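Local coordinates for cysteine hydrolase (Pseudomonas syringae pv. phaseolicola 1448A, PDB 3IRV), which probably acts as a hydrolase of the isochorismatase (cysteine hydrolase) family, with a substrate that is not established, at residues A[147-152]-A[174-179]; A[16-21]-A[166-171]. One frame throughout, in Å; residues are numbered along the deposited sequence.

Both contacts reach the same parallel sheet, and their centres lie about 20 Å apart. Both are buried, contact 1 closer to the centre of the chain (about 9 Å between centres) than contact 2 (about 14 Å). Contact 1 is where strand 141-147 ends and helix 149-162 begins. In contact 2 the loop before strand 23-28 packs against strand 166-170. That strand lies between helix 149-162 and strand 174-175 in the chain, so the contacts use neighbouring elements. Contact 1 is mainly polar, with hydrogen bonds to a backbone carbonyl and a tyrosine hydroxyl and one bridging water. Contact 2 is mainly apolar, with one indole hydrogen bond. Both touch the second subunit.

Contact 1 (A[147-152]-A[174-179]); sequences TVTNVC and NAAMDY
This contact lies in the isochorismatase fold where strand 141-147 of the parallel sheet gives way to helix 149-162; there T147 and T149 meet A175. A cis peptide joins T147 to V148, and V148 is the N-cap of the helix. The same helix start carries C152, probably the counterpart of the catalytic cysteine of related cysteine hydrolases. A175 O is gripped by two donors from opposite faces of its carbonyl plane. T147 OG1 donates to A175 O at 2.9 Å. T149 N donates to A175 O at 3.0 Å, with an N-H...O angle of 153°. V148 CA adds a CA-H...O contact to A175 O at 3.4 Å. The T149 hydroxyl sits over the backbone of 174-176, and its hydrogen-bond partner is Q193 of helix 189-204.

N150 reaches the other end of 174-179. Its CG lies between the backbone N and the carbonyl carbon (chi1 61°), and the amide turns toward Y179. N150 ND2 donates to Y179 OH at 2.9 Å, approaching at the ring edge and in the ring plane. The amide and ring planes stand 80° apart. V151 CG2 packs against Y179 OH at 3.3 Å. This hydroxyl also bonds E203 of the second subunit, and the Y179 ring meets Y202 of that subunit edge-to-face, so the site borders the dimer interface. The other amide atom of N150 is held by a water, which donates to N150 OD1 at 2.7 Å and accepts from M177 N at 2.8 Å.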
loop_
_atom_site.group_PDB
_atom_site.type_symbol
_atom_site.label_atom_id
_atom_site.label_comp_id
_atom_site.label_asym_id
_atom_site.label_seq_id
_atom_site.Cartn_x
_atom_site.Cartn_y
_atom_site.Cartn_z
ATOM N N THR A 147 -3.538 -13.909 -1.925
ATOM C CA THR A 147 -4.724 -13.143 -1.518
ATOM C C THR A 147 -4.336 -12.320 -0.253
ATOM O O THR A 147 -3.434 -12.746 0.471
ATOM C CB THR A 147 -5.935 -14.128 -1.242
ATOM O OG1 THR A 147 -7.191 -13.427 -1.266
ATOM C CG2 THR A 147 -5.787 -14.832 0.127
ATOM N N VAL A 148 -4.953 -11.156 0.038
ATOM C CA VAL A 148 -5.974 -10.482 -0.767
ATOM C C VAL A 148 -5.310 -9.445 -1.683
ATOM O O VAL A 148 -4.409 -8.707 -1.253
ATOM C CB VAL A 148 -7.051 -9.833 0.161
ATOM C CG1 VAL A 148 -8.143 -9.144 -0.634
ATOM C CG2 VAL A 148 -7.650 -10.894 1.102
ATOM N N THR A 149 -5.759 -9.385 -2.939
ATOM C CA THR A 149 -5.084 -8.577 -3.963
ATOM C C THR A 149 -4.662 -7.210 -3.479
ATOM O O THR A 149 -3.493 -6.837 -3.611
ATOM C CB THR A 149 -5.958 -8.420 -5.225
ATOM O OG1 THR A 149 -6.325 -9.731 -5.692
ATOM C CG2 THR A 149 -5.198 -7.665 -6.320
ATOM N N ASN A 150 -5.617 -6.465 -2.926
ATOM C CA ASN A 150 -5.375 -5.048 -2.609
ATOM C C ASN A 150 -4.821 -4.851 -1.201
ATOM O O ASN A 150 -4.491 -3.716 -0.812
ATOM C CB ASN A 150 -6.662 -4.241 -2.741
ATOM C CG ASN A 150 -7.735 -4.719 -1.797
ATOM O OD1 ASN A 150 -8.024 -5.930 -1.721
ATOM N ND2 ASN A 150 -8.350 -3.788 -1.083
ATOM N N VAL A 151 -4.746 -5.936 -0.429
ATOM C CA VAL A 151 -4.376 -5.811 0.968
ATOM C C VAL A 151 -2.996 -6.432 1.154
ATOM O O VAL A 151 -2.003 -5.744 0.931
ATOM C CB VAL A 151 -5.436 -6.379 1.927
ATOM C CG1 VAL A 151 -5.076 -6.010 3.368
ATOM C CG2 VAL A 151 -6.849 -5.825 1.599
ATOM N N CYS A 152 -2.911 -7.716 1.501
ATOM C CA CYS A 152 -1.580 -8.306 1.698
ATOM C C CYS A 152 -0.751 -8.390 0.416
ATOM O O CYS A 152 0.464 -8.162 0.456
ATOM C CB CYS A 152 -1.688 -9.690 2.293
ATOM S SG CYS A 152 -2.443 -9.602 3.938
ATOM N N ASN A 174 -4.076 -13.504 -8.314
ATOM C CA ASN A 174 -4.277 -12.726 -7.090
ATOM C C ASN A 174 -5.773 -12.583 -6.928
ATOM O O ASN A 174 -6.458 -12.178 -7.870
ATOM C CB ASN A 174 -3.619 -11.335 -7.199
ATOM C CG ASN A 174 -2.096 -11.391 -6.984
ATOM O OD1 ASN A 174 -1.625 -11.405 -5.844
ATOM N ND2 ASN A 174 -1.334 -11.469 -8.084
ATOM N N ALA A 175 -6.264 -12.902 -5.739
ATOM C CA ALA A 175 -7.715 -12.944 -5.474
ATOM C C ALA A 175 -8.167 -11.807 -4.566
ATOM O O ALA A 175 -7.615 -11.642 -3.485
ATOM C CB ALA A 175 -8.069 -14.276 -4.803
ATOM N N ALA A 176 -9.184 -11.053 -5.003
ATOM C CA ALA A 176 -9.722 -9.956 -4.211
ATOM C C ALA A 176 -11.058 -10.335 -3.560
ATOM O O ALA A 176 -11.694 -11.330 -3.940
ATOM C CB ALA A 176 -9.900 -8.710 -5.081
ATOM N N MET A 177 -11.467 -9.532 -2.583
ATOM C CA MET A 177 -12.712 -9.803 -1.881
ATOM C C MET A 177 -13.654 -8.613 -2.001
ATOM O O MET A 177 -13.229 -7.485 -2.255
ATOM C CB MET A 177 -12.447 -10.159 -0.411
ATOM C CG MET A 177 -12.084 -8.978 0.485
ATOM S SD MET A 177 -11.825 -9.464 2.208
ATOM C CE MET A 177 -13.232 -10.547 2.532
ATOM N N ASP A 178 -14.950 -8.894 -1.884
ATOM C CA ASP A 178 -15.988 -7.842 -1.863
ATOM C C ASP A 178 -15.877 -7.112 -0.535
ATOM O O ASP A 178 -15.467 -7.709 0.442
ATOM C CB ASP A 178 -17.384 -8.483 -1.887
ATOM C CG ASP A 178 -17.638 -9.328 -3.132
ATOM O OD1 ASP A 178 -17.555 -8.808 -4.257
ATOM O OD2 ASP A 178 -17.948 -10.531 -2.980
ATOM N N TYR A 179 -16.293 -5.850 -0.489
ATOM C CA TYR A 179 -16.366 -5.092 0.763
ATOM C C TYR A 179 -17.804 -4.645 0.972
ATOM O O TYR A 179 -18.504 -4.411 -0.009
ATOM C CB TYR A 179 -15.526 -3.811 0.672
ATOM C CG TYR A 179 -14.036 -4.042 0.810
ATOM C CD1 TYR A 179 -13.487 -4.463 2.016
ATOM C CD2 TYR A 179 -13.183 -3.854 -0.288
ATOM C CE1 TYR A 179 -12.116 -4.687 2.142
ATOM C CE2 TYR A 179 -11.793 -4.059 -0.174
ATOM C CZ TYR A 179 -11.279 -4.471 1.051
ATOM O OH TYR A 179 -9.926 -4.690 1.159
HETATM O O HOH W 1 -10.436 -7.099 -1.606
#

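Contact 2 (A[16-21]-A[166-171]); sequences WPINPL and KVIALS
W16 lies with one indole face on K166 and its pyrrole edge against V167 and I168. Segment 16-21 is the loop that leads into strand 23-28, and here it lies against the first half of strand 166-170, at K166, V167 and I168. W16 CG is anti to its own carbonyl carbon (chi1 -55°), which lays the ring along the strand. K166 CB sits over the five-membered ring of W16, 3.6 Å from its centroid and 12° off the normal, a CH-pi contact. In the conformer described, one of two, the lysine chain runs on extended past the six-membered ring. Its ammonium group points off toward a long, weak ion pair with D140.

The indole edge makes the polar contact. W16 NE1 donates to V167 O at 3.0 Å, bent to 133°. The acceptor lies in the indole plane, but the donor stands well above the plane of the carbonyl. Beside it, W16 CD1 meets I168 CG1 at 3.6 Å, the two side chains lying alongside and pointing opposite ways. Farther along the loop, I18 CD1 touches I168 CD1 at 3.6 Å. Both isoleucines also pack on R216 of helix 210-220. W16 N bonds the carboxylate of E206, on the neighbouring strand 206-208. Between the loop and strand 166-170 the contact is thus mostly apolar, and the bent indole N-H bond probably helps K166 and I168 set how the ring is turned.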
loop_
_atom_site.group_PDB
_atom_site.type_symbol
_atom_site.label_atom_id
_atom_site.label_comp_id
_atom_site.label_asym_id
_atom_site.label_seq_id
_atom_site.Cartn_x
_atom_site.Cartn_y
_atom_site.Cartn_z
ATOM N N TRP A 16 9.670 -6.894 -16.760
ATOM C CA TRP A 16 10.961 -7.230 -16.177
ATOM C C TRP A 16 11.506 -8.508 -16.778
ATOM O O TRP A 16 10.834 -9.542 -16.734
ATOM C CB TRP A 16 10.853 -7.419 -14.667
ATOM C CG TRP A 16 10.272 -6.275 -13.890
ATOM C CD1 TRP A 16 9.159 -6.305 -13.131
ATOM C CD2 TRP A 16 10.800 -4.943 -13.782
ATOM N NE1 TRP A 16 8.948 -5.095 -12.526
ATOM C CE2 TRP A 16 9.940 -4.232 -12.915
ATOM C CE3 TRP A 16 11.918 -4.289 -14.331
ATOM C CZ2 TRP A 16 10.151 -2.892 -12.574
ATOM C CZ3 TRP A 16 12.137 -2.956 -13.991
ATOM C CH2 TRP A 16 11.264 -2.276 -13.113
ATOM N N PRO A 17 12.758 -8.457 -17.264
ATOM C CA PRO A 17 13.356 -9.676 -17.807
ATOM C C PRO A 17 13.700 -10.641 -16.677
ATOM O O PRO A 17 14.267 -10.230 -15.669
ATOM C CB PRO A 17 14.593 -9.171 -18.550
ATOM C CG PRO A 17 14.918 -7.836 -17.961
ATOM C CD PRO A 17 13.658 -7.288 -17.312
ATOM N N ILE A 18 13.321 -11.906 -16.825
ATOM C CA ILE A 18 13.484 -12.896 -15.770
ATOM C C ILE A 18 14.846 -13.607 -15.838
ATOM O O ILE A 18 15.181 -14.266 -16.828
ATOM C CB ILE A 18 12.310 -13.923 -15.791
ATOM C CG1 ILE A 18 10.982 -13.237 -15.424
ATOM C CG2 ILE A 18 12.577 -15.098 -14.880
ATOM C CD1 ILE A 18 10.587 -13.373 -13.978
ATOM N N ASN A 19 15.637 -13.428 -14.786
ATOM C CA ASN A 19 16.823 -14.235 -14.537
ATOM C C ASN A 19 16.453 -15.179 -13.406
ATOM O O ASN A 19 16.281 -14.736 -12.257
ATOM C CB ASN A 19 17.977 -13.327 -14.114
ATOM C CG ASN A 19 19.236 -14.088 -13.713
ATOM O OD1 ASN A 19 19.261 -15.324 -13.578
ATOM N ND2 ASN A 19 20.308 -13.326 -13.505
ATOM N N PRO A 20 16.311 -16.489 -13.707
ATOM C CA PRO A 20 15.833 -17.423 -12.671
ATOM C C PRO A 20 16.654 -17.411 -11.371
ATOM O O PRO A 20 16.077 -17.546 -10.286
ATOM C CB PRO A 20 15.923 -18.789 -13.361
ATOM C CG PRO A 20 15.866 -18.476 -14.825
ATOM C CD PRO A 20 16.589 -17.176 -14.983
ATOM N N LEU A 21 17.978 -17.217 -11.484
ATOM C CA LEU A 21 18.884 -17.160 -10.336
ATOM C C LEU A 21 18.589 -15.985 -9.400
ATOM O O LEU A 21 18.943 -16.008 -8.211
ATOM C CB LEU A 21 20.345 -17.041 -10.800
ATOM C CG LEU A 21 20.942 -18.096 -11.732
ATOM C CD1 LEU A 21 22.349 -17.665 -12.173
ATOM C CD2 LEU A 21 20.973 -19.455 -11.056
ATOM N N LYS A 166 12.201 -5.471 -8.388
ATOM C CA LYS A 166 11.441 -5.510 -9.616
ATOM C C LYS A 166 10.265 -6.459 -9.378
ATOM O O LYS A 166 10.450 -7.688 -9.224
ATOM C CB LYS A 166 12.364 -5.994 -10.744
ATOM C CG LYS A 166 13.631 -5.126 -10.867
ATOM C CD LYS A 166 14.649 -5.685 -11.866
ATOM C CE LYS A 166 15.802 -4.706 -12.027
ATOM N NZ LYS A 166 17.040 -5.348 -12.556
ATOM N N VAL A 167 9.057 -5.903 -9.316
ATOM C CA VAL A 167 7.893 -6.696 -8.896
ATOM C C VAL A 167 6.987 -7.020 -10.091
ATOM O O VAL A 167 6.663 -6.134 -10.890
ATOM C CB VAL A 167 7.072 -5.956 -7.822
ATOM C CG1 VAL A 167 5.921 -6.855 -7.305
ATOM C CG2 VAL A 167 7.961 -5.562 -6.650
ATOM N N ILE A 168 6.590 -8.287 -10.188
ATOM C CA ILE A 168 5.634 -8.754 -11.199
ATOM C C ILE A 168 4.413 -9.271 -10.457
ATOM O O ILE A 168 4.538 -10.191 -9.631
ATOM C CB ILE A 168 6.188 -9.923 -12.014
ATOM C CG1 ILE A 168 7.483 -9.513 -12.719
ATOM C CG2 ILE A 168 5.135 -10.367 -13.023
ATOM C CD1 ILE A 168 8.201 -10.674 -13.391
ATOM N N ALA A 169 3.255 -8.657 -10.709
ATOM C CA ALA A 169 1.988 -9.148 -10.142
ATOM C C ALA A 169 1.249 -9.948 -11.206
ATOM O O ALA A 169 1.131 -9.516 -12.362
ATOM C CB ALA A 169 1.095 -7.979 -9.671
ATOM N N LEU A 170 0.735 -11.100 -10.814
ATOM C CA LEU A 170 0.019 -11.967 -11.776
ATOM C C LEU A 170 -1.485 -11.633 -11.763
ATOM O O LEU A 170 -2.188 -11.826 -10.747
ATOM C CB LEU A 170 0.269 -13.431 -11.416
ATOM C CG LEU A 170 1.749 -13.835 -11.490
ATOM C CD1 LEU A 170 1.872 -15.314 -11.155
ATOM C CD2 LEU A 170 2.329 -13.526 -12.861
ATOM N N SER A 171 -1.984 -11.115 -12.892
ATOM C CA SER A 171 -3.381 -10.718 -13.004
ATOM C C SER A 171 -4.390 -11.833 -12.733
ATOM O O SER A 171 -5.468 -11.566 -12.182
ATOM C CB SER A 171 -3.649 -10.092 -14.374
ATOM O OG SER A 171 -3.356 -11.030 -15.376
#